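Sulfite reductase [ferredoxin] (Mycobacterium tuberculosis, PDB 1ZJ8) reduces sulfite to sulfide with electrons from ferredoxin, using a siroheme and a [4Fe-4S] cluster. Local coordinates at residues E279-Y291 with F314-L327. Residues are numbered along the deposited sequence; the frame is centred on the assembly and turned at random.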
loop_
_atom_site.group_PDB
_atom_site.type_symbol
_atom_site.label_atom_id
_atom_site.label_comp_id
_atom_site.label_asym_id
_atom_site.label_seq_id
_atom_site.Cartn_x
_atom_site.Cartn_y
_atom_site.Cartn_z
ATOM N N GLU A 279 -0.675 6.078 22.394
ATOM C CA GLU A 279 -1.305 5.338 23.496
ATOM C C GLU A 279 -2.538 4.538 22.997
ATOM O O GLU A 279 -2.704 3.333 23.229
ATOM C CB GLU A 279 -1.771 6.378 24.522
ATOM C CG GLU A 279 -1.539 6.076 25.963
ATOM C CD GLU A 279 -2.173 7.157 26.863
ATOM O OE1 GLU A 279 -3.349 7.552 26.625
ATOM O OE2 GLU A 279 -1.495 7.603 27.825
ATOM N N VAL A 280 -3.408 5.258 22.310
ATOM C CA VAL A 280 -4.645 4.703 21.815
ATOM C C VAL A 280 -4.333 3.674 20.736
ATOM O O VAL A 280 -4.996 2.628 20.656
ATOM C CB VAL A 280 -5.528 5.818 21.250
ATOM C CG1 VAL A 280 -6.744 5.237 20.535
ATOM C CG2 VAL A 280 -5.940 6.786 22.365
ATOM N N TRP A 281 -3.326 3.977 19.908
ATOM C CA TRP A 281 -2.889 3.054 18.865
ATOM C C TRP A 281 -2.500 1.732 19.510
ATOM O O TRP A 281 -2.898 0.660 19.036
ATOM C CB TRP A 281 -1.713 3.638 18.086
ATOM C CG TRP A 281 -1.212 2.754 16.994
ATOM C CD1 TRP A 281 -1.595 2.768 15.681
ATOM C CD2 TRP A 281 -0.230 1.715 17.114
ATOM N NE1 TRP A 281 -0.914 1.801 14.978
ATOM C CE2 TRP A 281 -0.065 1.144 15.832
ATOM C CE3 TRP A 281 0.514 1.202 18.180
ATOM C CZ2 TRP A 281 0.830 0.100 15.586
ATOM C CZ3 TRP A 281 1.407 0.166 17.926
ATOM C CH2 TRP A 281 1.558 -0.371 16.636
ATOM N N ALA A 282 -1.742 1.817 20.606
ATOM C CA ALA A 282 -1.284 0.617 21.310
ATOM C C ALA A 282 -2.475 -0.218 21.807
ATOM O O ALA A 282 -2.493 -1.438 21.671
ATOM C CB ALA A 282 -0.365 0.994 22.454
ATOM N N ALA A 283 -3.478 0.459 22.342
ATOM C CA ALA A 283 -4.635 -0.198 22.900
ATOM C C ALA A 283 -5.444 -0.939 21.830
ATOM O O ALA A 283 -5.927 -2.064 22.047
ATOM C CB ALA A 283 -5.498 0.816 23.593
ATOM N N VAL A 284 -5.595 -0.318 20.666
ATOM C CA VAL A 284 -6.304 -0.967 19.550
ATOM C C VAL A 284 -5.523 -2.206 19.085
ATOM O O VAL A 284 -6.092 -3.303 18.933
ATOM C CB VAL A 284 -6.503 -0.003 18.354
ATOM C CG1 VAL A 284 -7.022 -0.754 17.139
ATOM C CG2 VAL A 284 -7.461 1.155 18.721
ATOM N N THR A 285 -4.219 -2.028 18.881
ATOM C CA THR A 285 -3.362 -3.125 18.489
ATOM C C THR A 285 -3.406 -4.250 19.526
ATOM O O THR A 285 -3.321 -5.432 19.168
ATOM C CB THR A 285 -1.917 -2.651 18.302
ATOM O OG1 THR A 285 -1.910 -1.474 17.483
ATOM C CG2 THR A 285 -1.074 -3.738 17.640
ATOM N N SER A 286 -3.532 -3.876 20.805
ATOM C CA SER A 286 -3.581 -4.852 21.916
ATOM C C SER A 286 -4.863 -5.663 21.894
ATOM O O SER A 286 -4.844 -6.869 22.131
ATOM C CB SER A 286 -3.427 -4.138 23.251
ATOM O OG SER A 286 -2.202 -3.407 23.274
ATOM N N VAL A 287 -5.973 -5.016 21.567
ATOM C CA VAL A 287 -7.215 -5.756 21.394
ATOM C C VAL A 287 -7.065 -6.767 20.265
ATOM O O VAL A 287 -7.438 -7.926 20.415
ATOM C CB VAL A 287 -8.405 -4.853 21.082
ATOM C CG1 VAL A 287 -9.680 -5.703 20.904
ATOM C CG2 VAL A 287 -8.571 -3.794 22.180
ATOM N N PHE A 288 -6.510 -6.330 19.140
ATOM C CA PHE A 288 -6.253 -7.228 18.013
ATOM C C PHE A 288 -5.495 -8.461 18.490
ATOM O O PHE A 288 -5.938 -9.584 18.279
ATOM C CB PHE A 288 -5.461 -6.494 16.898
ATOM C CG PHE A 288 -5.196 -7.327 15.644
ATOM C CD1 PHE A 288 -6.201 -8.120 15.064
ATOM C CD2 PHE A 288 -3.946 -7.282 15.017
ATOM C CE1 PHE A 288 -5.960 -8.873 13.908
ATOM C CE2 PHE A 288 -3.695 -8.042 13.849
ATOM C CZ PHE A 288 -4.710 -8.837 13.303
ATOM N N ARG A 289 -4.357 -8.247 19.142
ATOM C CA ARG A 289 -3.502 -9.356 19.594
ATOM C C ARG A 289 -4.286 -10.318 20.485
ATOM O O ARG A 289 -4.221 -11.539 20.304
ATOM C CB ARG A 289 -2.271 -8.832 20.340
ATOM C CG ARG A 289 -1.339 -9.929 20.936
ATOM C CD ARG A 289 -0.379 -9.367 21.993
ATOM N NE ARG A 289 -1.111 -8.547 22.956
ATOM C CZ ARG A 289 -0.572 -7.677 23.805
ATOM N NH1 ARG A 289 0.747 -7.490 23.854
ATOM N NH2 ARG A 289 -1.370 -6.981 24.612
ATOM N N ASP A 290 -5.049 -9.767 21.425
ATOM C CA ASP A 290 -5.697 -10.578 22.459
ATOM C C ASP A 290 -7.039 -11.221 22.016
ATOM O O ASP A 290 -7.361 -12.344 22.432
ATOM C CB ASP A 290 -5.846 -9.728 23.741
ATOM C CG ASP A 290 -4.474 -9.269 24.325
ATOM O OD1 ASP A 290 -3.458 -9.961 24.130
ATOM O OD2 ASP A 290 -4.402 -8.212 24.981
ATOM N N TYR A 291 -7.796 -10.540 21.157
ATOM C CA TYR A 291 -9.131 -11.011 20.753
ATOM C C TYR A 291 -9.294 -11.327 19.249
ATOM O O TYR A 291 -10.347 -11.824 18.825
ATOM C CB TYR A 291 -10.183 -9.969 21.143
ATOM C CG TYR A 291 -10.486 -9.845 22.636
ATOM C CD1 TYR A 291 -9.622 -9.148 23.498
ATOM C CD2 TYR A 291 -11.677 -10.381 23.176
ATOM C CE1 TYR A 291 -9.928 -9.018 24.861
ATOM C CE2 TYR A 291 -11.986 -10.253 24.519
ATOM C CZ TYR A 291 -11.114 -9.579 25.358
ATOM O OH TYR A 291 -11.434 -9.460 26.689
ATOM N N PHE A 314 -16.763 -3.032 20.578
ATOM C CA PHE A 314 -15.307 -2.869 20.468
ATOM C C PHE A 314 -14.814 -1.665 21.282
ATOM O O PHE A 314 -13.839 -1.762 22.016
ATOM C CB PHE A 314 -14.895 -2.728 18.994
ATOM C CG PHE A 314 -13.462 -2.316 18.803
ATOM C CD1 PHE A 314 -12.436 -3.262 18.889
ATOM C CD2 PHE A 314 -13.136 -0.972 18.544
ATOM C CE1 PHE A 314 -11.106 -2.879 18.722
ATOM C CE2 PHE A 314 -11.826 -0.580 18.385
ATOM C CZ PHE A 314 -10.798 -1.533 18.476
ATOM N N ARG A 315 -15.494 -0.532 21.132
ATOM C CA ARG A 315 -15.186 0.684 21.881
ATOM C C ARG A 315 -15.187 0.414 23.376
ATOM O O ARG A 315 -14.291 0.847 24.094
ATOM C CB ARG A 315 -16.213 1.787 21.566
ATOM C CG ARG A 315 -16.002 3.088 22.359
ATOM C CD ARG A 315 -16.707 4.313 21.744
ATOM N NE ARG A 315 -16.132 5.567 22.243
ATOM C CZ ARG A 315 -16.659 6.780 22.065
ATOM N NH1 ARG A 315 -17.782 6.948 21.379
ATOM N NH2 ARG A 315 -16.051 7.842 22.583
ATOM N N GLU A 316 -16.221 -0.290 23.827
ATOM C CA GLU A 316 -16.361 -0.724 25.207
ATOM C C GLU A 316 -15.124 -1.475 25.700
ATOM O O GLU A 316 -14.569 -1.148 26.749
ATOM C CB GLU A 316 -17.575 -1.655 25.294
ATOM C CG GLU A 316 -17.900 -2.158 26.683
ATOM C CD GLU A 316 -18.663 -1.125 27.508
ATOM O OE1 GLU A 316 -19.735 -1.489 28.068
ATOM O OE2 GLU A 316 -18.198 0.049 27.582
ATOM N N VAL A 317 -14.711 -2.486 24.941
ATOM C CA VAL A 317 -13.575 -3.342 25.318
ATOM C C VAL A 317 -12.264 -2.580 25.315
ATOM O O VAL A 317 -11.358 -2.871 26.110
ATOM C CB VAL A 317 -13.399 -4.557 24.344
ATOM C CG1 VAL A 317 -12.034 -5.249 24.536
ATOM C CG2 VAL A 317 -14.569 -5.561 24.480
ATOM N N LEU A 318 -12.153 -1.632 24.390
ATOM C CA LEU A 318 -10.958 -0.809 24.281
ATOM C C LEU A 318 -10.855 0.046 25.536
ATOM O O LEU A 318 -9.838 0.005 26.229
ATOM C CB LEU A 318 -11.006 0.048 22.997
ATOM C CG LEU A 318 -9.831 0.991 22.667
ATOM C CD1 LEU A 318 -8.570 0.234 22.191
ATOM C CD2 LEU A 318 -10.271 2.014 21.649
ATOM N N GLU A 319 -11.928 0.775 25.842
ATOM C CA GLU A 319 -11.951 1.710 26.981
ATOM C C GLU A 319 -11.858 1.053 28.356
ATOM O O GLU A 319 -11.207 1.600 29.241
ATOM C CB GLU A 319 -13.214 2.562 26.947
ATOM C CG GLU A 319 -13.253 3.520 25.809
ATOM C CD GLU A 319 -14.624 4.091 25.605
ATOM O OE1 GLU A 319 -15.571 3.576 26.233
ATOM O OE2 GLU A 319 -14.756 5.049 24.810
ATOM N N THR A 320 -12.508 -0.093 28.545
ATOM C CA THR A 320 -12.592 -0.681 29.879
ATOM C C THR A 320 -11.485 -1.683 30.187
ATOM O O THR A 320 -11.020 -1.750 31.318
ATOM C CB THR A 320 -13.952 -1.341 30.136
ATOM O OG1 THR A 320 -14.159 -2.406 29.189
ATOM C CG2 THR A 320 -15.068 -0.293 30.045
ATOM N N GLU A 321 -11.052 -2.452 29.203
ATOM C CA GLU A 321 -10.022 -3.446 29.464
ATOM C C GLU A 321 -8.617 -2.919 29.237
ATOM O O GLU A 321 -7.703 -3.333 29.933
ATOM C CB GLU A 321 -10.271 -4.703 28.627
ATOM C CG GLU A 321 -11.700 -5.236 28.764
ATOM C CD GLU A 321 -11.881 -6.604 28.145
ATOM O OE1 GLU A 321 -10.870 -7.338 28.026
ATOM O OE2 GLU A 321 -13.035 -6.939 27.787
ATOM N N TYR A 322 -8.430 -2.009 28.281
ATOM C CA TYR A 322 -7.063 -1.566 27.901
ATOM C C TYR A 322 -6.717 -0.101 28.288
ATOM O O TYR A 322 -5.677 0.129 28.898
ATOM C CB TYR A 322 -6.803 -1.869 26.409
ATOM C CG TYR A 322 -6.733 -3.355 26.148
ATOM C CD1 TYR A 322 -7.891 -4.090 25.907
ATOM C CD2 TYR A 322 -5.513 -4.036 26.194
ATOM C CE1 TYR A 322 -7.836 -5.459 25.689
ATOM C CE2 TYR A 322 -5.446 -5.418 25.982
ATOM C CZ TYR A 322 -6.610 -6.118 25.732
ATOM O OH TYR A 322 -6.570 -7.473 25.513
ATOM N N LEU A 323 -7.573 0.869 27.959
ATOM C CA LEU A 323 -7.297 2.275 28.307
ATOM C C LEU A 323 -7.629 2.586 29.763
ATOM O O LEU A 323 -7.058 3.515 30.343
ATOM C CB LEU A 323 -8.077 3.251 27.414
ATOM C CG LEU A 323 -7.680 3.337 25.936
ATOM C CD1 LEU A 323 -8.670 4.204 25.166
ATOM C CD2 LEU A 323 -6.261 3.867 25.754
ATOM N N LYS A 324 -8.565 1.820 30.334
ATOM C CA LYS A 324 -9.164 2.114 31.639
ATOM C C LYS A 324 -9.740 3.531 31.683
ATOM O O LYS A 324 -9.713 4.169 32.730
ATOM C CB LYS A 324 -8.164 1.933 32.784
ATOM C CG LYS A 324 -7.264 0.713 32.692
ATOM C CD LYS A 324 -8.030 -0.606 32.756
ATOM C CE LYS A 324 -7.151 -1.724 33.340
ATOM N NZ LYS A 324 -5.794 -1.775 32.740
ATOM N N ARG A 325 -10.257 4.032 30.567
ATOM C CA ARG A 325 -10.898 5.357 30.556
ATOM C C ARG A 325 -11.765 5.571 29.311
ATOM O O ARG A 325 -11.556 4.916 28.286
ATOM C CB ARG A 325 -9.848 6.467 30.619
ATOM C CG ARG A 325 -9.199 6.737 29.284
ATOM C CD ARG A 325 -7.893 7.481 29.403
ATOM N NE ARG A 325 -7.223 7.548 28.106
ATOM C CZ ARG A 325 -7.592 8.344 27.101
ATOM N NH1 ARG A 325 -8.632 9.166 27.215
ATOM N NH2 ARG A 325 -6.905 8.320 25.970
ATOM N N PRO A 326 -12.730 6.503 29.379
ATOM C CA PRO A 326 -13.503 6.748 28.160
ATOM C C PRO A 326 -12.681 7.519 27.120
ATOM O O PRO A 326 -11.689 8.169 27.480
ATOM C CB PRO A 326 -14.709 7.571 28.656
ATOM C CG PRO A 326 -14.301 8.156 29.942
ATOM C CD PRO A 326 -13.169 7.353 30.503
ATOM N N LEU A 327 -13.066 7.388 25.847
ATOM C CA LEU A 327 -12.585 8.265 24.791
ATOM C C LEU A 327 -13.579 9.387 24.678
ATOM O O LEU A 327 -14.763 9.189 24.945
ATOM C CB LEU A 327 -12.515 7.535 23.463
ATOM C CG LEU A 327 -11.466 6.437 23.375
ATOM C CD1 LEU A 327 -11.656 5.608 22.109
ATOM C CD2 LEU A 327 -10.088 7.070 23.409
#
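The hydroxyl of Y291 donates a hydrogen bond to E321, its OH lying 2.6 Å from OE1 and meeting the syn lone pair of that oxygen, with ring and carboxylate planes 65° apart. This bond joins two helices of the first nitrite and sulfite reductase 4Fe-4S domain, 277-291 and 311-323, which cross almost perpendicularly, the axes of their segments 9.6 Å apart at 100°, and pack by knobs into holes. Y322 is one knob, set among A283, S286, V287 and D290: with CG anti to its carbonyl carbon (chi1 -68°), the ring reaches along the partner helix until its OH donates to D290 OD2, a hydrogen bond modelled as very short, its exact length doubtful. That carboxylate lies nearly coplanar with the ring; R289 meets it side-on, NE to OD1 and NH2 to OD2, which probably limits its rotation and offsets its charge. Tyrosine suits the place because its ring packs on V287 and S286 while its hydroxyl reaches the carboxylate of D290. V287 is the reciprocal knob, among F314, V317, L318 and Y322; its two branches divide the work, CG1 lying 3.8 Å from F314 CE1 and CG2 3.8 Å from Y322 CD1. Small A283 lets the backbones come close, 5.7 Å between its CA and that of Y322, and leaves room for L318 CD1. V280 and V284 also touch strand 236-243, and L327 touches A270 of strand 266-272, so both segments rest on the same mixed sheet. Past the helix end, R325 returns toward E279 in a long salt bridge, NH2 to OE1 3.7 Å, while V280 CG2 lies 4.0 Å from the same NH2.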